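Local coordinates for malonyl coenzyme A-acyl carrier protein transacylase (Helicobacter pylori, PDB 2H1Y) that probably transfers the malonyl group from coenzyme A to the holo acyl carrier protein, the step that supplies malonyl units for fatty acid synthesis, at residues Arg129-Met132 with Met133-Cys137; Ala116-Phe119 with Glu120-Leu123; Arg265-Asp268 with Cys269-Asn273; Asn169-Gly172 with Gly173-Val177. All coordinates share one frame; numbering follows the deposited sequence.

Contact 1: residues Arg129-Met132 with Met133-Cys137; sequences RGKM and MQEAC
The sulfur of M133 sits over one face of the R129 guanidinium, with SD 3.9 Å from NH1. The two side chains run side by side in the same direction, one helical turn apart. R129 is drawn out straight from CG to NE, its CG swung anti to the backbone N (chi1 -172°), while the first torsion of M133 (-79°) sets CG beside its own backbone N and 3.3 Å from R129 O. That same carbonyl takes the helical bond from M133 N at 3.0 Å. Elsewhere on the helix surface K131 NZ forms a salt bridge with E135 OE2 at 3.1 Å, meeting the oxygen nearly end-on. One turn of backbone ties these residues too, E135 N reaching K131 O at 2.8 Å.

Further out, three hydrogen bonds fix the rotation of the R129 guanidinium: NH1 to Q73 OE1, and NH2 to both Q259 OE1 and S104 OG. M217 packs on M132 and M133 from a loop. S104 belongs to a GHSLG sequence at the turn between strand 99-102 and helix 105-116, so an arginine held against it is consistent with the malonyl-binding pocket of FabD-type acyltransferases.

Contact 2: residues Ala116-Phe119 with Glu120-Leu123; sequences ALDF and EKAL
F119 and L123 pack one turn apart at the start of helix 119-137, where the chain leaves its loop and D118 takes the N-cap position without a capping bond from its side chain. From CB outward, F119 meets first E120 and then L123. Its CB lies 3.6 Å from E120 OE1, and a chi1 of -173° carries the ring to where L123 CD1 covers one of its faces. At CD2 the ring comes within 4.0 Å of E120 OE2, the carboxylate plane standing almost perpendicular to the ring. The far atoms CE1, CE2 and CZ lie under the methyl CD1 of L123, closest at CZ. This is a CH-pi contact: CD1 is 3.8 Å from the ring centroid and 19° off the normal, displaced toward the rim. The ring lies between helices 38-51 and 69-90, touching L43 of the first and Y81 of the second, and E120 OE1 has its salt bridge with R46 of the former.

Backbone bonds wind the first turn, A122 N to D118 O at 2.9 Å and L123 N to F119 O at 3.2 Å; A122 N also makes a weak bond to F119 O. On the more exposed side D118 and K121 point the same way, in a long salt bridge; the other carboxylate oxygen, OD1, pairs with K230. Back on the buried side, the CB of A122 rests 4.1 Å from L117 CG.

Contact 3: residues Arg265-Asp268 with Cys269-Asn273; sequences RYQD and CVKSN
D268 O is approached twice by S272: the backbone N donates to it over 2.9 Å with an almost straight N-H (171°), and OG lies 3.0 Å away, though N243 OD1 competes for the single hydroxyl proton. Two residues earlier, Y266 and V270 make the same i to i+4 step. CG2 of the valine hangs over one face of the tyrosine ring, 3.8 Å from its centroid and offset toward the rim, in a CH-pi contact; CE2 and CZ are its nearest ring atoms, both 3.5 Å away. With chi1 at -176°, CG of Y266 stands beside the carbonyl carbon, which turns the ring along the helix toward the following turn, and its OH continues to N293 OD1.

Both residues belong to the short helix 266-271 of the acyltransferase fold, which lays Y266, C269 and V270 against L101 of strand 99-102 in the mixed sheet. C269 also touches I238 on the neighbouring strand. At the head of the helix the N-cap residue R265 accepts C269 N on its carbonyl, while its NH1 makes a 2.8 Å salt bridge with D268 OD2, coming in from above the carboxylate plane. At the other end N273 turns its side chain back to the helix: ND2 reaches C269 O at 2.6 Å, lying in the plane of that carbonyl, as OD1 bonds R276 NH1.

Contact 4: residues Asn169-Gly172 with Gly173-Val177; sequences NFNG and GMQVV
Strands 169-172 and 175-177 run antiparallel, 164° apart in direction, with N169 and V177 joined as a hydrogen-bonded pair: N169 N to V177 O and V177 N to N169 O are both 3.1 Å. This is the tip of a beta hairpin in the four-stranded antiparallel sheet of the smaller subdomain. The chain reverses at G173 and M174, both in the left-handed helical region, and Q175 N closes it onto G172 O from above the carbonyl plane.

On one face of the sheet F170 and V176 form a non-hydrogen-bonded pair whose side chains point the same way. The valine methyl CG2 comes to the edge of the phenyl ring, 3.9 Å from CD2 and near the ring plane, while L156 and L155 of helix 152-160 pack against F170 and V176 respectively.

N169, Q175 and V177 occupy the opposite face. There the CB atoms of N169 and V177 lie 3.6 Å apart. Beside them Q175, its chain leaving on the carbonyl side of CA (chi1 -163°), crosses N171 at an angle, and the two amides meet with planes at 89°. N171 ND2 donates to Q175 OE1 over 2.7 Å, and the same two residues are also joined by the backbone bond from N171 N to Q175 O. The oxygen of the N171 amide, OD1, bonds H103 NE2.

Overall arrangement
From the N terminus the contacts come in the order 2, 1, 4, 3, each closed before the next opens, so none nests in or crosses another. Contact 2 starts helix 119-137 just after the loop from helix 105-116; contact 1 lies at the other end of that helix, their centres 19 Å apart. The chain then passes into the antiparallel sheet, where contact 4 closes the tight turn between strands 165-172 and 175-179. After strands 236-238 and 245-246 of the mixed sheet and helix 249-259, contact 3 forms helix 266-271, packed on strand 99-102. Only contacts 3 and 4 touch, through a probable hydrogen bond from Q267 N to F170 O, 2.9 Å, which stitches the hairpin to that helix.

Contact 1: residues Arg129-Met132 with Met133-Cys137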
# COMPACT_ATOMS: atom_id res chain seq x y z
N ARG A 129 -11.27 -4.68 4.53
CA ARG A 129 -11.10 -3.73 3.43
C ARG A 129 -11.07 -4.46 2.09
O ARG A 129 -11.69 -4.02 1.13
CB ARG A 129 -9.82 -2.93 3.62
CG ARG A 129 -9.59 -1.74 2.65
CD ARG A 129 -8.19 -1.17 2.93
NE ARG A 129 -7.78 -0.05 2.09
CZ ARG A 129 -7.12 -0.15 0.93
NH1 ARG A 129 -6.80 -1.34 0.42
NH2 ARG A 129 -6.77 0.96 0.28
N GLY A 130 -10.36 -5.59 2.05
CA GLY A 130 -10.30 -6.41 0.85
C GLY A 130 -11.64 -7.06 0.52
O GLY A 130 -12.03 -7.14 -0.65
N LYS A 131 -12.33 -7.51 1.57
CA LYS A 131 -13.59 -8.21 1.41
C LYS A 131 -14.63 -7.23 0.88
O LYS A 131 -15.38 -7.55 -0.06
CB LYS A 131 -14.03 -8.78 2.75
CG LYS A 131 -14.98 -9.93 2.65
CD LYS A 131 -15.29 -10.52 4.03
CE LYS A 131 -15.94 -11.89 3.89
NZ LYS A 131 -16.99 -11.89 2.81
N MET A 132 -14.65 -6.04 1.47
CA MET A 132 -15.61 -5.02 1.06
C MET A 132 -15.35 -4.46 -0.34
O MET A 132 -16.28 -4.14 -1.08
CB MET A 132 -15.67 -3.91 2.10
CG MET A 132 -16.17 -4.37 3.45
SD MET A 132 -16.07 -3.03 4.64
CE MET A 132 -16.75 -3.80 6.12
N MET A 133 -14.08 -4.38 -0.72
CA MET A 133 -13.73 -4.01 -2.09
C MET A 133 -14.22 -5.07 -3.09
O MET A 133 -14.71 -4.74 -4.17
CB MET A 133 -12.21 -3.77 -2.24
CG MET A 133 -11.75 -2.40 -1.73
SD MET A 133 -9.96 -2.08 -1.76
CE MET A 133 -9.56 -2.55 -3.45
N GLN A 134 -14.11 -6.35 -2.71
CA GLN A 134 -14.56 -7.43 -3.57
C GLN A 134 -16.07 -7.46 -3.67
O GLN A 134 -16.62 -7.61 -4.76
CB GLN A 134 -14.03 -8.78 -3.10
CG GLN A 134 -12.52 -8.86 -3.07
CD GLN A 134 -12.01 -10.29 -2.92
OE1 GLN A 134 -11.77 -10.99 -3.92
NE2 GLN A 134 -11.82 -10.74 -1.66
N GLU A 135 -16.74 -7.31 -2.53
CA GLU A 135 -18.20 -7.30 -2.49
C GLU A 135 -18.77 -6.12 -3.27
O GLU A 135 -19.70 -6.30 -4.07
CB GLU A 135 -18.69 -7.25 -1.05
CG GLU A 135 -18.39 -8.51 -0.22
CD GLU A 135 -18.62 -8.28 1.28
OE1 GLU A 135 -19.03 -7.16 1.69
OE2 GLU A 135 -18.39 -9.24 2.04
N ALA A 136 -18.21 -4.93 -3.05
CA ALA A 136 -18.71 -3.73 -3.70
C ALA A 136 -18.55 -3.81 -5.20
O ALA A 136 -19.28 -3.14 -5.92
CB ALA A 136 -18.02 -2.50 -3.18
N CYS A 137 -17.59 -4.61 -5.66
CA CYS A 137 -17.31 -4.71 -7.10
C CYS A 137 -17.91 -5.94 -7.79
O CYS A 137 -17.98 -5.99 -9.02
CB CYS A 137 -15.80 -4.61 -7.37
SG CYS A 137 -15.09 -2.98 -7.09

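Contact 2: residues Ala116-Phe119 with Glu120-Leu123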
# COMPACT_ATOMS: atom_id res chain seq x y z
N ALA A 116 -1.69 3.49 16.12
CA ALA A 116 -3.12 3.71 16.17
C ALA A 116 -3.90 2.45 15.88
O ALA A 116 -5.13 2.49 15.77
CB ALA A 116 -3.50 4.80 15.19
N LEU A 117 -3.21 1.32 15.77
CA LEU A 117 -3.87 0.09 15.35
C LEU A 117 -3.04 -1.12 15.76
O LEU A 117 -1.94 -1.32 15.25
CB LEU A 117 -4.06 0.15 13.85
CG LEU A 117 -5.38 -0.23 13.19
CD1 LEU A 117 -6.58 0.19 14.02
CD2 LEU A 117 -5.41 0.42 11.81
N ASP A 118 -3.57 -1.90 16.71
CA ASP A 118 -2.91 -3.11 17.20
C ASP A 118 -2.80 -4.15 16.10
O ASP A 118 -3.60 -4.17 15.14
CB ASP A 118 -3.67 -3.75 18.38
CG ASP A 118 -3.80 -2.81 19.56
OD1 ASP A 118 -2.87 -1.98 19.77
OD2 ASP A 118 -4.82 -2.90 20.27
N PHE A 119 -1.82 -5.04 16.26
CA PHE A 119 -1.60 -6.12 15.32
C PHE A 119 -2.88 -6.83 14.86
O PHE A 119 -3.23 -6.75 13.67
CB PHE A 119 -0.57 -7.11 15.84
CG PHE A 119 -0.18 -8.15 14.84
CD1 PHE A 119 0.21 -7.78 13.55
CD2 PHE A 119 -0.22 -9.50 15.17
CE1 PHE A 119 0.54 -8.72 12.61
CE2 PHE A 119 0.11 -10.46 14.25
CZ PHE A 119 0.51 -10.07 12.96
N GLU A 120 -3.59 -7.51 15.76
CA GLU A 120 -4.72 -8.33 15.29
C GLU A 120 -5.89 -7.50 14.80
O GLU A 120 -6.60 -7.92 13.90
CB GLU A 120 -5.16 -9.48 16.24
CG GLU A 120 -4.81 -9.33 17.69
CD GLU A 120 -3.35 -9.60 17.99
OE1 GLU A 120 -2.66 -8.64 18.39
OE2 GLU A 120 -2.90 -10.76 17.82
N LYS A 121 -6.06 -6.30 15.35
CA LYS A 121 -7.06 -5.37 14.84
C LYS A 121 -6.78 -4.90 13.41
O LYS A 121 -7.70 -4.72 12.61
CB LYS A 121 -7.24 -4.18 15.77
CG LYS A 121 -8.16 -4.45 16.95
CD LYS A 121 -8.71 -3.14 17.52
CE LYS A 121 -9.48 -3.36 18.82
NZ LYS A 121 -8.52 -3.53 19.92
N ALA A 122 -5.50 -4.71 13.08
CA ALA A 122 -5.15 -4.25 11.74
C ALA A 122 -5.35 -5.34 10.69
O ALA A 122 -5.85 -5.07 9.59
CB ALA A 122 -3.75 -3.71 11.71
N LEU A 123 -4.97 -6.57 11.04
CA LEU A 123 -5.21 -7.73 10.18
C LEU A 123 -6.70 -7.84 9.87
O LEU A 123 -7.08 -8.06 8.71
CB LEU A 123 -4.72 -9.03 10.84
CG LEU A 123 -3.22 -9.22 11.05
CD1 LEU A 123 -2.95 -10.25 12.13
CD2 LEU A 123 -2.49 -9.61 9.76

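Contact 3: residues Arg265-Asp268 with Cys269-Asn273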
# COMPACT_ATOMS: atom_id res chain seq x y z
N ARG A 265 -2.50 9.44 -4.83
CA ARG A 265 -1.59 10.45 -5.38
C ARG A 265 -0.17 10.23 -4.93
O ARG A 265 0.46 11.11 -4.31
CB ARG A 265 -2.05 11.85 -4.98
CG ARG A 265 -3.39 12.25 -5.55
CD ARG A 265 -3.37 13.72 -5.85
NE ARG A 265 -3.72 14.50 -4.67
CZ ARG A 265 -3.25 15.71 -4.39
NH1 ARG A 265 -2.38 16.30 -5.20
NH2 ARG A 265 -3.66 16.34 -3.29
N TYR A 266 0.36 9.05 -5.25
CA TYR A 266 1.66 8.64 -4.73
C TYR A 266 2.80 9.57 -5.17
O TYR A 266 3.69 9.91 -4.36
CB TYR A 266 1.95 7.17 -5.06
CG TYR A 266 3.23 6.72 -4.44
CD1 TYR A 266 3.29 6.35 -3.10
CD2 TYR A 266 4.41 6.72 -5.18
CE1 TYR A 266 4.51 5.97 -2.53
CE2 TYR A 266 5.64 6.34 -4.61
CZ TYR A 266 5.68 5.96 -3.29
OH TYR A 266 6.88 5.60 -2.74
N GLN A 267 2.78 9.96 -6.45
CA GLN A 267 3.68 10.99 -7.00
C GLN A 267 3.73 12.31 -6.19
O GLN A 267 4.80 12.72 -5.74
CB GLN A 267 3.29 11.30 -8.44
CG GLN A 267 3.98 12.52 -8.98
CD GLN A 267 4.06 12.50 -10.48
OE1 GLN A 267 3.04 12.47 -11.18
NE2 GLN A 267 5.27 12.52 -11.00
N ASP A 268 2.58 12.96 -6.03
CA ASP A 268 2.52 14.23 -5.28
C ASP A 268 3.04 14.05 -3.86
O ASP A 268 3.75 14.92 -3.34
CB ASP A 268 1.10 14.81 -5.27
CG ASP A 268 0.60 15.13 -6.66
OD1 ASP A 268 1.44 15.53 -7.49
OD2 ASP A 268 -0.61 14.96 -6.94
N CYS A 269 2.71 12.91 -3.26
CA CYS A 269 3.11 12.60 -1.90
C CYS A 269 4.62 12.54 -1.73
O CYS A 269 5.15 13.12 -0.78
CB CYS A 269 2.47 11.31 -1.43
SG CYS A 269 0.74 11.47 -1.06
N VAL A 270 5.29 11.86 -2.66
CA VAL A 270 6.74 11.78 -2.62
C VAL A 270 7.36 13.17 -2.84
O VAL A 270 8.20 13.63 -2.06
CB VAL A 270 7.30 10.68 -3.58
CG1 VAL A 270 8.81 10.66 -3.56
CG2 VAL A 270 6.80 9.31 -3.17
N LYS A 271 6.90 13.87 -3.88
CA LYS A 271 7.47 15.18 -4.23
C LYS A 271 7.34 16.23 -3.12
O LYS A 271 8.33 16.83 -2.72
CB LYS A 271 6.86 15.69 -5.54
CG LYS A 271 7.20 14.82 -6.77
CD LYS A 271 7.00 15.58 -8.08
CE LYS A 271 7.58 14.78 -9.27
NZ LYS A 271 6.93 15.12 -10.60
N SER A 272 6.15 16.42 -2.58
CA SER A 272 5.95 17.37 -1.48
C SER A 272 6.78 17.04 -0.23
O SER A 272 6.80 17.81 0.73
CB SER A 272 4.46 17.46 -1.10
OG SER A 272 3.64 17.71 -2.24
N ASN A 273 7.47 15.90 -0.23
CA ASN A 273 8.04 15.40 1.01
C ASN A 273 9.48 14.93 0.90
O ASN A 273 10.13 14.70 1.91
CB ASN A 273 7.15 14.30 1.59
CG ASN A 273 5.82 14.84 2.10
OD1 ASN A 273 5.73 15.32 3.23
ND2 ASN A 273 4.78 14.75 1.27

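Contact 4: residues Asn169-Gly172 with Gly173-Val177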
# COMPACT_ATOMS: atom_id res chain seq x y z
N ASN A 169 -4.51 5.58 -9.72
CA ASN A 169 -3.18 5.84 -9.16
C ASN A 169 -2.45 6.84 -10.03
O ASN A 169 -2.48 6.73 -11.27
CB ASN A 169 -2.31 4.59 -9.16
CG ASN A 169 -2.85 3.47 -8.29
OD1 ASN A 169 -3.86 3.59 -7.58
ND2 ASN A 169 -2.14 2.35 -8.34
N PHE A 170 -1.76 7.77 -9.39
CA PHE A 170 -0.71 8.53 -10.05
C PHE A 170 0.65 8.13 -9.45
O PHE A 170 1.10 8.65 -8.42
CB PHE A 170 -0.97 10.04 -9.94
CG PHE A 170 -2.31 10.48 -10.51
CD1 PHE A 170 -3.28 11.04 -9.68
CD2 PHE A 170 -2.59 10.35 -11.87
CE1 PHE A 170 -4.51 11.46 -10.19
CE2 PHE A 170 -3.82 10.75 -12.39
CZ PHE A 170 -4.79 11.31 -11.54
N ASN A 171 1.30 7.19 -10.12
CA ASN A 171 2.49 6.56 -9.56
C ASN A 171 3.78 7.23 -9.98
O ASN A 171 4.88 6.85 -9.51
CB ASN A 171 2.50 5.08 -9.90
CG ASN A 171 1.40 4.34 -9.20
OD1 ASN A 171 0.95 4.72 -8.12
ND2 ASN A 171 0.95 3.26 -9.82
N GLY A 172 3.64 8.23 -10.85
CA GLY A 172 4.78 9.00 -11.38
C GLY A 172 5.48 8.26 -12.49
O GLY A 172 5.16 7.10 -12.78
N GLY A 173 6.44 8.93 -13.12
CA GLY A 173 7.19 8.34 -14.23
C GLY A 173 6.21 7.97 -15.30
O GLY A 173 6.37 6.95 -15.98
N MET A 174 5.16 8.79 -15.43
CA MET A 174 4.09 8.60 -16.42
C MET A 174 3.44 7.23 -16.34
O MET A 174 3.04 6.64 -17.35
CB MET A 174 4.61 8.93 -17.81
CG MET A 174 5.11 10.39 -17.86
SD MET A 174 5.51 10.93 -19.52
CE MET A 174 3.88 11.19 -20.21
N GLN A 175 3.34 6.72 -15.11
CA GLN A 175 2.61 5.49 -14.84
C GLN A 175 1.29 5.82 -14.14
O GLN A 175 1.29 6.36 -13.04
CB GLN A 175 3.44 4.52 -13.99
CG GLN A 175 2.89 3.10 -14.04
CD GLN A 175 3.21 2.29 -12.80
OE1 GLN A 175 2.39 2.20 -11.86
NE2 GLN A 175 4.40 1.69 -12.78
N VAL A 176 0.18 5.50 -14.80
CA VAL A 176 -1.14 5.81 -14.28
C VAL A 176 -2.04 4.58 -14.32
O VAL A 176 -2.17 3.91 -15.33
CB VAL A 176 -1.77 7.04 -15.02
CG1 VAL A 176 -3.20 7.30 -14.60
CG2 VAL A 176 -0.92 8.32 -14.76
N VAL A 177 -2.65 4.28 -13.19
CA VAL A 177 -3.57 3.15 -13.11
C VAL A 177 -4.99 3.67 -13.22
O VAL A 177 -5.37 4.59 -12.51
CB VAL A 177 -3.35 2.35 -11.82
CG1 VAL A 177 -4.29 1.14 -11.78
CG2 VAL A 177 -1.91 1.88 -11.74